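Ureidoglycolate hydrolase (Arabidopsis thaliana, PDB 4PXE) hydrolyses (S)-ureidoglycolate to glyoxylate, ammonium and carbon dioxide with two manganese ions per subunit, a step of purine catabolism in plants. Local coordinates at residues Phe142-Leu147 with Glu160-Thr165; Val38-Tyr43 with Val48-Tyr53; Ser31-Pro36 with Ile96-Lys101; Val236-Asn241 with Ala261-Ala266. All blocks are in the same frame, centred on the assembly; numbering follows the deposited sequence. Where two conformers were deposited one is given.

Interaction 1 (Phe142-Leu147 with Glu160-Thr165)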
loop_
_atom_site.group_PDB
_atom_site.type_symbol
_atom_site.label_atom_id
_atom_site.label_comp_id
_atom_site.label_asym_id
_atom_site.label_seq_id
_atom_site.Cartn_x
_atom_site.Cartn_y
_atom_site.Cartn_z
ATOM N N PHE A 142 15.530 1.921 -1.465
ATOM C CA PHE A 142 16.129 0.763 -0.799
ATOM C C PHE A 142 16.089 0.831 0.727
ATOM O O PHE A 142 16.593 -0.071 1.396
ATOM C CB PHE A 142 17.570 0.547 -1.288
ATOM C CG PHE A 142 17.677 0.338 -2.773
ATOM C CD1 PHE A 142 17.237 -0.846 -3.345
ATOM C CD2 PHE A 142 18.213 1.322 -3.596
ATOM C CE1 PHE A 142 17.318 -1.051 -4.698
ATOM C CE2 PHE A 142 18.300 1.127 -4.961
ATOM C CZ PHE A 142 17.853 -0.070 -5.516
ATOM N N GLY A 143 15.492 1.884 1.284
ATOM C CA GLY A 143 15.446 2.040 2.731
ATOM C C GLY A 143 16.744 2.586 3.307
ATOM O O GLY A 143 16.910 2.684 4.527
ATOM N N ILE A 144 17.662 2.941 2.417
ATOM C CA ILE A 144 18.993 3.412 2.794
ATOM C C ILE A 144 19.118 4.907 2.496
ATOM O O ILE A 144 19.061 5.313 1.333
ATOM C CB ILE A 144 20.081 2.653 2.001
ATOM C CG1 ILE A 144 19.986 1.146 2.272
ATOM C CG2 ILE A 144 21.473 3.179 2.348
ATOM C CD1 ILE A 144 20.659 0.303 1.202
ATOM N N SER A 145 19.269 5.719 3.542
ATOM C CA SER A 145 19.485 7.155 3.350
ATOM C C SER A 145 20.952 7.389 3.013
ATOM O O SER A 145 21.804 6.546 3.308
ATOM C CB SER A 145 19.124 7.918 4.622
ATOM O OG SER A 145 19.988 7.540 5.687
ATOM N N CYS A 146 21.242 8.525 2.394
ATOM C CA CYS A 146 22.623 8.923 2.126
ATOM C C CYS A 146 23.442 7.809 1.497
ATOM O O CYS A 146 24.588 7.576 1.896
ATOM C CB CYS A 146 23.300 9.394 3.416
ATOM S SG CYS A 146 22.522 10.865 4.150
ATOM N N LEU A 147 22.858 7.126 0.520
ATOM C CA LEU A 147 23.521 5.952 -0.054
ATOM C C LEU A 147 24.892 6.331 -0.623
ATOM O O LEU A 147 25.892 5.657 -0.363
ATOM C CB LEU A 147 22.630 5.304 -1.113
ATOM C CG LEU A 147 23.081 3.941 -1.649
ATOM C CD1 LEU A 147 21.868 3.090 -2.023
ATOM C CD2 LEU A 147 24.011 4.107 -2.847
ATOM N N GLU A 160 29.047 -4.120 1.015
ATOM C CA GLU A 160 28.761 -5.552 1.018
ATOM C C GLU A 160 27.276 -5.832 0.816
ATOM O O GLU A 160 26.896 -6.651 -0.021
ATOM C CB GLU A 160 29.241 -6.194 2.322
ATOM C CG GLU A 160 30.557 -6.950 2.193
ATOM C CD GLU A 160 30.447 -8.173 1.295
ATOM O OE1 GLU A 160 29.668 -9.094 1.631
ATOM O OE2 GLU A 160 31.141 -8.213 0.252
ATOM N N ALA A 161 26.440 -5.145 1.589
ATOM C CA ALA A 161 24.993 -5.313 1.497
ATOM C C ALA A 161 24.473 -4.999 0.091
ATOM O O ALA A 161 23.664 -5.739 -0.466
ATOM C CB ALA A 161 24.299 -4.444 2.538
ATOM N N LEU A 162 24.950 -3.898 -0.491
ATOM C CA LEU A 162 24.493 -3.495 -1.812
ATOM C C LEU A 162 24.708 -4.564 -2.882
ATOM O O LEU A 162 23.914 -4.687 -3.815
ATOM C CB LEU A 162 25.163 -2.182 -2.231
ATOM C CG LEU A 162 24.693 -0.956 -1.443
ATOM C CD1 LEU A 162 25.505 0.253 -1.851
ATOM C CD2 LEU A 162 23.219 -0.706 -1.680
ATOM N N LYS A 163 25.780 -5.334 -2.740
ATOM C CA LYS A 163 26.146 -6.309 -3.757
ATOM C C LYS A 163 25.593 -7.695 -3.455
ATOM O O LYS A 163 25.598 -8.565 -4.323
ATOM C CB LYS A 163 27.667 -6.377 -3.895
ATOM C CG LYS A 163 28.304 -5.055 -4.287
ATOM C CD LYS A 163 28.301 -4.841 -5.791
ATOM C CE LYS A 163 29.303 -5.751 -6.475
ATOM N NZ LYS A 163 29.626 -5.297 -7.865
ATOM N N THR A 164 25.110 -7.899 -2.232
ATOM C CA THR A 164 24.679 -9.238 -1.826
ATOM C C THR A 164 23.192 -9.397 -1.477
ATOM O O THR A 164 22.587 -10.421 -1.804
ATOM C CB THR A 164 25.547 -9.797 -0.668
ATOM O OG1 THR A 164 25.364 -9.005 0.511
ATOM C CG2 THR A 164 27.025 -9.807 -1.057
ATOM N N THR A 165 22.595 -8.408 -0.814
ATOM C CA THR A 165 21.231 -8.588 -0.310
ATOM C C THR A 165 20.236 -7.481 -0.638
ATOM O O THR A 165 19.032 -7.705 -0.581
ATOM C CB THR A 165 21.206 -8.760 1.226
ATOM O OG1 THR A 165 21.730 -7.580 1.851
ATOM C CG2 THR A 165 22.028 -9.971 1.653
#
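Leu162 meets Ile144 and Leu147 chiefly through one methyl, CD2. Within 160-165, which holds the last turn of helix 156-164 and the first residue after it, the contact therefore rests on one residue. Glu160 contributes to the frame: its O takes bonds from Lys163 N at 3.2 Å and Thr164 OG1 at 2.9 Å, the two arriving from opposite faces of the carbonyl plane. At Leu162, CG stands anti to the carbonyl carbon (chi1 -70°), which carries the branch across to the loop. There CD2 lies 4.0 Å from Ile144 CD1 and equally 4.0 Å from Leu147 CD1, so it bridges the ends of two side chains that slant across its own. Phe174 of helix 174-180 touches both Leu147 and Leu162, and Cys146, the N-cap before Leu147, is backbone-bonded to the substrate-binding Glu137. Lys163 turns elsewhere, with NZ bonded to Asp189 O. At the helix end, Ala161 O accepts from Thr164 N and, at 2.9 Å, from Thr165 N, after which Thr165 leaves helical geometry. Every atom that meets across the contact is a methyl carbon, which implies a nondirectional hydrophobic join between helix 156-164 and the loop and first residue of helix 147-152.

Interaction 2 (Val38-Tyr43 with Val48-Tyr53)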
loop_
_atom_site.group_PDB
_atom_site.type_symbol
_atom_site.label_atom_id
_atom_site.label_comp_id
_atom_site.label_asym_id
_atom_site.label_seq_id
_atom_site.Cartn_x
_atom_site.Cartn_y
_atom_site.Cartn_z
ATOM N N VAL A 38 6.646 16.800 -6.485
ATOM C CA VAL A 38 7.747 16.131 -7.147
ATOM C C VAL A 38 7.908 14.748 -6.546
ATOM O O VAL A 38 7.837 14.591 -5.330
ATOM C CB VAL A 38 9.069 16.908 -6.976
ATOM C CG1 VAL A 38 10.200 16.211 -7.724
ATOM C CG2 VAL A 38 8.906 18.336 -7.472
ATOM N N THR A 39 8.090 13.741 -7.402
ATOM C CA THR A 39 8.569 12.426 -6.978
ATOM C C THR A 39 9.706 12.072 -7.912
ATOM O O THR A 39 9.525 12.071 -9.125
ATOM C CB THR A 39 7.497 11.339 -7.125
ATOM O OG1 THR A 39 6.391 11.655 -6.280
ATOM C CG2 THR A 39 8.055 9.982 -6.720
ATOM N N ARG A 40 10.887 11.804 -7.370
ATOM C CA ARG A 40 12.006 11.432 -8.234
ATOM C C ARG A 40 12.931 10.479 -7.510
ATOM O O ARG A 40 13.711 10.877 -6.647
ATOM C CB ARG A 40 12.760 12.664 -8.743
ATOM C CG ARG A 40 13.881 12.302 -9.703
ATOM C CD ARG A 40 14.370 13.516 -10.476
ATOM N NE ARG A 40 14.860 14.572 -9.595
ATOM C CZ ARG A 40 14.358 15.805 -9.545
ATOM N NH1 ARG A 40 13.334 16.161 -10.317
ATOM N NH2 ARG A 40 14.886 16.692 -8.715
ATOM N N VAL A 41 12.826 9.206 -7.871
ATOM C CA VAL A 41 13.477 8.144 -7.133
ATOM C C VAL A 41 14.741 7.647 -7.823
ATOM O O VAL A 41 14.799 7.548 -9.056
ATOM C CB VAL A 41 12.475 6.982 -6.922
ATOM C CG1 VAL A 41 13.118 5.845 -6.157
ATOM C CG2 VAL A 41 11.245 7.498 -6.188
ATOM N N LEU A 42 15.753 7.374 -6.999
ATOM C CA LEU A 42 17.033 6.811 -7.415
ATOM C C LEU A 42 16.926 5.786 -8.544
ATOM O O LEU A 42 16.195 4.806 -8.423
ATOM C CB LEU A 42 17.715 6.168 -6.201
ATOM C CG LEU A 42 18.991 5.358 -6.417
ATOM C CD1 LEU A 42 20.067 6.229 -7.049
ATOM C CD2 LEU A 42 19.468 4.799 -5.102
ATOM N N TYR A 43 17.659 6.063 -9.628
ATOM C CA TYR A 43 17.849 5.183 -10.795
ATOM C C TYR A 43 16.642 5.010 -11.724
ATOM O O TYR A 43 16.720 4.263 -12.698
ATOM C CB TYR A 43 18.408 3.803 -10.400
ATOM C CG TYR A 43 19.780 3.781 -9.753
ATOM C CD1 TYR A 43 20.782 4.675 -10.126
ATOM C CD2 TYR A 43 20.080 2.837 -8.778
ATOM C CE1 TYR A 43 22.039 4.628 -9.529
ATOM C CE2 TYR A 43 21.318 2.778 -8.177
ATOM C CZ TYR A 43 22.305 3.671 -8.556
ATOM O OH TYR A 43 23.535 3.596 -7.935
ATOM N N VAL A 48 17.391 9.710 -14.088
ATOM C CA VAL A 48 18.353 9.768 -15.182
ATOM C C VAL A 48 18.249 11.098 -15.953
ATOM O O VAL A 48 19.266 11.719 -16.270
ATOM C CB VAL A 48 18.211 8.543 -16.129
ATOM C CG1 VAL A 48 19.091 8.718 -17.376
ATOM C CG2 VAL A 48 18.575 7.260 -15.396
ATOM N N SER A 49 17.025 11.542 -16.227
ATOM C CA SER A 49 16.809 12.831 -16.892
ATOM C C SER A 49 17.369 14.002 -16.079
ATOM O O SER A 49 17.995 14.915 -16.627
ATOM C CB SER A 49 15.322 13.053 -17.163
ATOM O OG SER A 49 14.843 12.118 -18.110
ATOM N N ALA A 50 17.155 13.964 -14.771
ATOM C CA ALA A 50 17.659 15.013 -13.889
ATOM C C ALA A 50 19.188 14.998 -13.792
ATOM O O ALA A 50 19.816 16.063 -13.783
ATOM C CB ALA A 50 17.033 14.888 -12.511
ATOM N N ARG A 51 19.790 13.806 -13.726
ATOM C CA ARG A 51 21.257 13.694 -13.749
ATOM C C ARG A 51 21.834 14.339 -15.006
ATOM O O ARG A 51 22.832 15.054 -14.945
ATOM C CB ARG A 51 21.696 12.223 -13.719
ATOM C CG ARG A 51 21.386 11.467 -12.433
ATOM C CD ARG A 51 21.691 9.969 -12.595
ATOM N NE ARG A 51 21.288 9.272 -11.380
ATOM C CZ ARG A 51 22.093 9.007 -10.360
ATOM N NH1 ARG A 51 23.378 9.318 -10.417
ATOM N NH2 ARG A 51 21.603 8.423 -9.279
ATOM N N ARG A 52 21.201 14.064 -16.142
ATOM C CA ARG A 52 21.672 14.593 -17.416
ATOM C C ARG A 52 21.572 16.116 -17.446
ATOM O O ARG A 52 22.476 16.791 -17.936
ATOM C CB ARG A 52 20.902 13.956 -18.575
ATOM C CG ARG A 52 21.158 12.453 -18.706
ATOM C CD ARG A 52 20.225 11.798 -19.710
ATOM N NE ARG A 52 20.292 12.418 -21.029
ATOM C CZ ARG A 52 21.132 12.044 -21.990
ATOM N NH1 ARG A 52 21.985 11.051 -21.778
ATOM N NH2 ARG A 52 21.122 12.664 -23.163
ATOM N N TYR A 53 20.480 16.649 -16.900
ATOM C CA TYR A 53 20.269 18.089 -16.840
ATOM C C TYR A 53 21.383 18.743 -16.024
ATOM O O TYR A 53 21.974 19.733 -16.449
ATOM C CB TYR A 53 18.893 18.379 -16.226
ATOM C CG TYR A 53 18.509 19.840 -16.164
ATOM C CD1 TYR A 53 18.908 20.633 -15.096
ATOM C CD2 TYR A 53 17.728 20.420 -17.154
ATOM C CE1 TYR A 53 18.547 21.974 -15.023
ATOM C CE2 TYR A 53 17.362 21.760 -17.089
ATOM C CZ TYR A 53 17.779 22.526 -16.017
ATOM O OH TYR A 53 17.421 23.853 -15.943
#
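Tyr43 and Val48 mark the near end of this contact, their CA atoms 6.4 Å apart, whereas Arg40 CA and Ala50 CA are separated by 8.8 Å. After strand 38-40 the chain turns at Tyr43 (phi 72°) and enters helix 45-60, which heads obliquely back past the strand. The wider end is filled by Arg40. Its CG is anti to the backbone N, and a bend at chi3 (59°) lays the guanidinium so that Ala50 CB covers one of its faces, with CB 3.6 Å from Arg40 CD and 3.7 Å from Arg40 NE. The guanidinium nitrogens look elsewhere: NH1 to Phe30 O and NH2 to Ile93 O. The Arg40 side chain lies about 8 Å from that of the manganese ligand His92. At the narrow end the extended Arg51 chain brings NH2 within 3.5 Å of Leu42 CD1, which sits at the edge of the guanidinium near its plane, and 3.8 Å from Tyr43 CE1. The tyrosine ring and the guanidinium are 24° from parallel. Leu42 CD1 also lies over the centre of the Tyr43 ring, 3.4 Å above its plane. Arg51 NE forms a salt bridge with Asp47, which also accepts from Tyr43 N, while Arg51 NH2 bonds Thr135 OG1. Arg40 thus offers CD and one guanidinium face, Arg51 its NH2; their polar partners include Phe30, Ile93, Asp47 and Thr135. The result is a largely buried strand-to-helix junction in which two cationic groups are held by outside acceptors, which should offset much of the cost of burying them.

Interaction 3 (Ser31-Pro36 with Ile96-Lys101)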
loop_
_atom_site.group_PDB
_atom_site.type_symbol
_atom_site.label_atom_id
_atom_site.label_comp_id
_atom_site.label_asym_id
_atom_site.label_seq_id
_atom_site.Cartn_x
_atom_site.Cartn_y
_atom_site.Cartn_z
ATOM N N SER A 31 9.584 14.339 -12.967
ATOM C CA SER A 31 8.820 13.922 -11.802
ATOM C C SER A 31 7.789 12.870 -12.156
ATOM O O SER A 31 7.144 12.959 -13.206
ATOM C CB SER A 31 8.101 15.140 -11.221
ATOM O OG SER A 31 7.273 14.779 -10.138
ATOM N N ASP A 32 7.609 11.907 -11.259
ATOM C CA ASP A 32 6.542 10.920 -11.407
ATOM C C ASP A 32 5.229 11.360 -10.755
ATOM O O ASP A 32 4.216 10.669 -10.863
ATOM C CB ASP A 32 6.989 9.556 -10.876
ATOM C CG ASP A 32 7.876 8.816 -11.859
ATOM O OD1 ASP A 32 7.617 8.904 -13.080
ATOM O OD2 ASP A 32 8.839 8.159 -11.415
ATOM N N ALA A 33 5.255 12.503 -10.078
ATOM C CA ALA A 33 4.049 13.116 -9.527
ATOM C C ALA A 33 3.724 14.381 -10.317
ATOM O O ALA A 33 4.625 15.075 -10.774
ATOM C CB ALA A 33 4.252 13.454 -8.056
ATOM N N PRO A 34 2.432 14.691 -10.473
ATOM C CA PRO A 34 2.070 15.926 -11.175
ATOM C C PRO A 34 2.427 17.173 -10.356
ATOM O O PRO A 34 2.267 17.177 -9.127
ATOM C CB PRO A 34 0.549 15.803 -11.344
ATOM C CG PRO A 34 0.115 14.886 -10.272
ATOM C CD PRO A 34 1.254 13.932 -10.028
ATOM N N SER A 35 2.920 18.203 -11.036
ATOM C CA SER A 35 3.181 19.501 -10.421
ATOM C C SER A 35 1.916 19.929 -9.686
ATOM O O SER A 35 0.814 19.687 -10.172
ATOM C CB SER A 35 3.535 20.520 -11.509
ATOM O OG SER A 35 3.748 21.814 -10.974
ATOM N N PRO A 36 2.054 20.574 -8.514
ATOM C CA PRO A 36 3.276 21.108 -7.900
ATOM C C PRO A 36 4.129 20.095 -7.132
ATOM O O PRO A 36 5.193 20.473 -6.637
ATOM C CB PRO A 36 2.733 22.166 -6.936
ATOM C CG PRO A 36 1.415 21.643 -6.524
ATOM C CD PRO A 36 0.851 20.956 -7.751
ATOM N N ILE A 96 11.535 12.498 -2.371
ATOM C CA ILE A 96 10.587 11.484 -1.890
ATOM C C ILE A 96 9.199 11.691 -2.512
ATOM O O ILE A 96 8.916 12.752 -3.060
ATOM C CB ILE A 96 10.517 11.422 -0.341
ATOM C CG1 ILE A 96 9.751 12.611 0.245
ATOM C CG2 ILE A 96 11.903 11.317 0.256
ATOM C CD1 ILE A 96 9.599 12.525 1.750
ATOM N N PRO A 97 8.338 10.668 -2.462
ATOM C CA PRO A 97 7.022 10.853 -3.085
ATOM C C PRO A 97 6.249 12.086 -2.600
ATOM O O PRO A 97 6.112 12.315 -1.394
ATOM C CB PRO A 97 6.284 9.562 -2.707
ATOM C CG PRO A 97 7.395 8.534 -2.635
ATOM C CD PRO A 97 8.561 9.271 -2.033
ATOM N N TYR A 98 5.762 12.867 -3.562
ATOM C CA TYR A 98 4.906 14.028 -3.294
ATOM C C TYR A 98 5.578 15.038 -2.390
ATOM O O TYR A 98 5.022 15.477 -1.374
ATOM C CB TYR A 98 3.543 13.595 -2.733
ATOM C CG TYR A 98 2.722 12.841 -3.748
ATOM C CD1 TYR A 98 1.919 13.522 -4.651
ATOM C CD2 TYR A 98 2.778 11.456 -3.827
ATOM C CE1 TYR A 98 1.172 12.849 -5.595
ATOM C CE2 TYR A 98 2.025 10.766 -4.771
ATOM C CZ TYR A 98 1.234 11.474 -5.654
ATOM O OH TYR A 98 0.477 10.806 -6.598
ATOM N N SER A 99 6.784 15.415 -2.785
ATOM C CA SER A 99 7.553 16.394 -2.030
ATOM C C SER A 99 7.735 17.684 -2.838
ATOM O O SER A 99 7.028 17.911 -3.826
ATOM C CB SER A 99 8.884 15.799 -1.587
ATOM O OG SER A 99 9.666 15.371 -2.693
ATOM N N GLY A 100 8.666 18.534 -2.406
ATOM C CA GLY A 100 8.848 19.852 -2.998
ATOM C C GLY A 100 9.984 19.914 -4.007
ATOM O O GLY A 100 10.586 18.888 -4.334
ATOM N N LYS A 101 10.287 21.130 -4.467
ATOM C CA LYS A 101 11.244 21.376 -5.545
ATOM C C LYS A 101 12.600 21.905 -5.057
ATOM O O LYS A 101 13.508 22.111 -5.860
ATOM C CB LYS A 101 10.688 22.422 -6.532
ATOM C CG LYS A 101 9.262 22.199 -7.019
ATOM C CD LYS A 101 8.862 23.235 -8.086
ATOM C CE LYS A 101 8.895 24.674 -7.593
ATOM N NZ LYS A 101 8.252 25.601 -8.603
HETATM O O HOH W 1 2.184 10.066 -8.524
HETATM O O HOH W 2 5.957 23.981 -9.663
#
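Tyr98 reaches Ala33 because its backbone adopts a left-handed conformation (phi 58°) and its CG is anti to the carbonyl carbon (chi1 -67°), which swings the ring across to the 31-36 loop. Ala33 CB then rests over one ring face in a CH-pi contact, 4.2 Å from the centroid of the Tyr98 ring and 21° off its normal, displaced toward the rim, where CE1 is the nearest carbon at 4.0 Å. The same positive phi belongs to a G1 beta bulge, Tyr98 and Ser99 both facing Val38 of strand 38-40. Inside the corner, Ser99 OG donates to Ile96 O at 2.7 Å, and the Ser99 side chain is about 5 Å from that of the metal ligand His402. On the other segment Ser31 OG donates to Ala33 O at 2.7 Å, in the carbonyl plane and on a lone pair. A water joins the two sides, 2.7 Å from Tyr98 OH and 3.2 Å from Asp32 O. Further along, Pro36 O comes to 4.4 Å from Lys101 CG; the lysine ammonium forms a salt bridge with Asp25 and donates to a second water. His289 of the second subunit meets the Tyr98 ring edge-to-face, and Asn294 of that subunit, a substrate-binding residue, packs on Ile96. Forming part of the dimer interface, the two loops are thus held together by a dispersion-type CH-pi contact and a water bridge, without a direct polar bond between them.

Interaction 4 (Val236-Asn241 with Ala261-Ala266)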
loop_
_atom_site.group_PDB
_atom_site.type_symbol
_atom_site.label_atom_id
_atom_site.label_comp_id
_atom_site.label_asym_id
_atom_site.label_seq_id
_atom_site.Cartn_x
_atom_site.Cartn_y
_atom_site.Cartn_z
ATOM N N VAL A 236 9.799 -3.051 10.845
ATOM C CA VAL A 236 9.136 -4.005 11.719
ATOM C C VAL A 236 8.051 -4.737 10.954
ATOM O O VAL A 236 7.289 -4.129 10.194
ATOM C CB VAL A 236 8.513 -3.297 12.939
ATOM C CG1 VAL A 236 7.877 -4.299 13.887
ATOM C CG2 VAL A 236 9.574 -2.471 13.673
ATOM N N GLU A 237 7.993 -6.052 11.134
ATOM C CA GLU A 237 6.896 -6.833 10.578
ATOM C C GLU A 237 6.266 -7.739 11.620
ATOM O O GLU A 237 6.959 -8.330 12.454
ATOM C CB GLU A 237 7.348 -7.650 9.363
ATOM C CG GLU A 237 7.849 -6.781 8.219
ATOM C CD GLU A 237 7.974 -7.525 6.904
ATOM O OE1 GLU A 237 8.022 -8.778 6.914
ATOM O OE2 GLU A 237 8.025 -6.848 5.853
ATOM N N PHE A 238 4.941 -7.825 11.569
ATOM C CA PHE A 238 4.178 -8.762 12.385
ATOM C C PHE A 238 3.501 -9.773 11.464
ATOM O O PHE A 238 3.072 -9.414 10.367
ATOM C CB PHE A 238 3.088 -8.039 13.170
ATOM C CG PHE A 238 3.597 -7.086 14.218
ATOM C CD1 PHE A 238 4.075 -7.556 15.437
ATOM C CD2 PHE A 238 3.539 -5.717 14.002
ATOM C CE1 PHE A 238 4.502 -6.674 16.409
ATOM C CE2 PHE A 238 3.965 -4.830 14.978
ATOM C CZ PHE A 238 4.446 -5.309 16.177
ATOM N N GLU A 239 3.409 -11.029 11.906
ATOM C CA GLU A 239 2.689 -12.053 11.141
ATOM C C GLU A 239 1.615 -12.738 11.975
ATOM O O GLU A 239 1.852 -13.098 13.131
ATOM C CB GLU A 239 3.664 -13.108 10.591
ATOM C CG GLU A 239 4.521 -12.620 9.428
ATOM C CD GLU A 239 5.574 -13.627 8.992
ATOM O OE1 GLU A 239 5.803 -14.606 9.729
ATOM O OE2 GLU A 239 6.182 -13.427 7.918
ATOM N N GLY A 240 0.432 -12.908 11.382
ATOM C CA GLY A 240 -0.664 -13.634 12.002
ATOM C C GLY A 240 -1.261 -14.620 11.015
ATOM O O GLY A 240 -0.719 -14.828 9.936
ATOM N N ASN A 241 -2.372 -15.241 11.392
ATOM C CA ASN A 241 -2.949 -16.307 10.568
ATOM C C ASN A 241 -3.817 -15.814 9.417
ATOM O O ASN A 241 -4.035 -16.536 8.445
ATOM C CB ASN A 241 -3.754 -17.263 11.437
ATOM C CG ASN A 241 -2.895 -18.002 12.431
ATOM O OD1 ASN A 241 -1.813 -18.482 12.097
ATOM N ND2 ASN A 241 -3.373 -18.098 13.664
ATOM N N ALA A 261 -1.007 -1.018 14.397
ATOM C CA ALA A 261 -1.643 0.197 14.914
ATOM C C ALA A 261 -1.158 0.499 16.329
ATOM O O ALA A 261 -0.829 1.652 16.663
ATOM C CB ALA A 261 -3.157 0.053 14.887
ATOM N N GLU A 262 -1.085 -0.540 17.151
ATOM C CA GLU A 262 -0.613 -0.385 18.521
ATOM C C GLU A 262 0.843 0.033 18.565
ATOM O O GLU A 262 1.226 0.860 19.406
ATOM C CB GLU A 262 -0.845 -1.670 19.324
ATOM C CG GLU A 262 -2.316 -1.900 19.569
ATOM C CD GLU A 262 -2.649 -3.250 20.178
ATOM O OE1 GLU A 262 -1.956 -4.243 19.872
ATOM O OE2 GLU A 262 -3.627 -3.307 20.950
ATOM N N LEU A 263 1.663 -0.512 17.667
ATOM C CA LEU A 263 3.076 -0.136 17.656
ATOM C C LEU A 263 3.247 1.314 17.228
ATOM O O LEU A 263 4.063 2.028 17.808
ATOM C CB LEU A 263 3.931 -1.072 16.794
ATOM C CG LEU A 263 5.446 -0.832 16.883
ATOM C CD1 LEU A 263 5.975 -0.929 18.330
ATOM C CD2 LEU A 263 6.210 -1.765 15.967
ATOM N N ALA A 264 2.477 1.762 16.242
ATOM C CA ALA A 264 2.592 3.157 15.798
ATOM C C ALA A 264 2.262 4.106 16.938
ATOM O O ALA A 264 2.933 5.133 17.108
ATOM C CB ALA A 264 1.676 3.414 14.608
ATOM N N LEU A 265 1.234 3.781 17.718
ATOM C CA LEU A 265 0.859 4.606 18.860
ATOM C C LEU A 265 1.917 4.525 19.968
ATOM O O LEU A 265 2.157 5.513 20.680
ATOM C CB LEU A 265 -0.536 4.228 19.371
ATOM C CG LEU A 265 -1.625 4.667 18.385
ATOM C CD1 LEU A 265 -2.915 3.869 18.557
ATOM C CD2 LEU A 265 -1.902 6.160 18.507
ATOM N N ALA A 266 2.578 3.378 20.097
ATOM C CA ALA A 266 3.663 3.257 21.079
ATOM C C ALA A 266 4.868 4.114 20.704
ATOM O O ALA A 266 5.520 4.690 21.578
ATOM C CB ALA A 266 4.086 1.792 21.282
#
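Leu263 packs between Val236 and Phe238, two residues whose side chains leave the strand toward the helix. One methyl does most of the work: Leu263 CD2 stands 3.7 Å from Val236 CG1, the two side chains meeting tip to tip, and 3.9 Å from Phe238 CE2, approaching that ring obliquely. With CG anti to the backbone N (chi1 -173°), Leu263 projects toward the strand, and its CB also comes within 4.2 Å of Phe238 CE2. The backbones stay well apart, Val236 CA and Leu263 CA being 9.3 Å from each other, a separation spanned by side chains alone. This is a helix lying on a beta-sheet in the dimerization region, the alpha-beta sandwich dimerization domain known from M20 enzymes: strand 222-239 pairs antiparallel with 295-308 and 335-344, and helices 256-272 and 311-332 cover the sheet. Ile328 of the second helix touches Leu263, and Ala329 touches Phe238, which extends the apolar layer. Elsewhere on helix 256-272, Ala261 and Leu265 each pack on their own copy in the second subunit. Against the buried cluster of Val236, Phe238 and Leu263 stand more open, polar residues. The partly exposed Glu237 points to the other face of the sheet and bonds His301 ND1 through OE2. Glu262, also partly exposed, leaves the helix at the side and forms a salt bridge with Arg332. Beyond the strand end, the backbone O of the exposed Asn241 accepts a hydrogen bond from Lys403 NZ of the second subunit.

Overall arrangement
Along the chain, interaction 3 opens first and encloses interaction 2; interactions 1 and 4 follow in series. Interactions 2 and 3 have centres 11 Å apart and share strand 38-40: Thr39 O to Asp32 N and Val38 O to Ser99 N, both 2.9 Å, are probable hydrogen bonds. Interaction 1, 19 Å from interaction 2 between centres, touches it where Leu42 packs on Phe142 and Leu147. These three contacts therefore form a continuous series in the metal-binding part of the subunit. Interaction 4 stands 25 to 34 Å from them, centre to centre, in the dimerization region. Both interactions 3 and 4 touch the second subunit, one from the metal-binding part and one from the dimerization region, consistent with the homodimer.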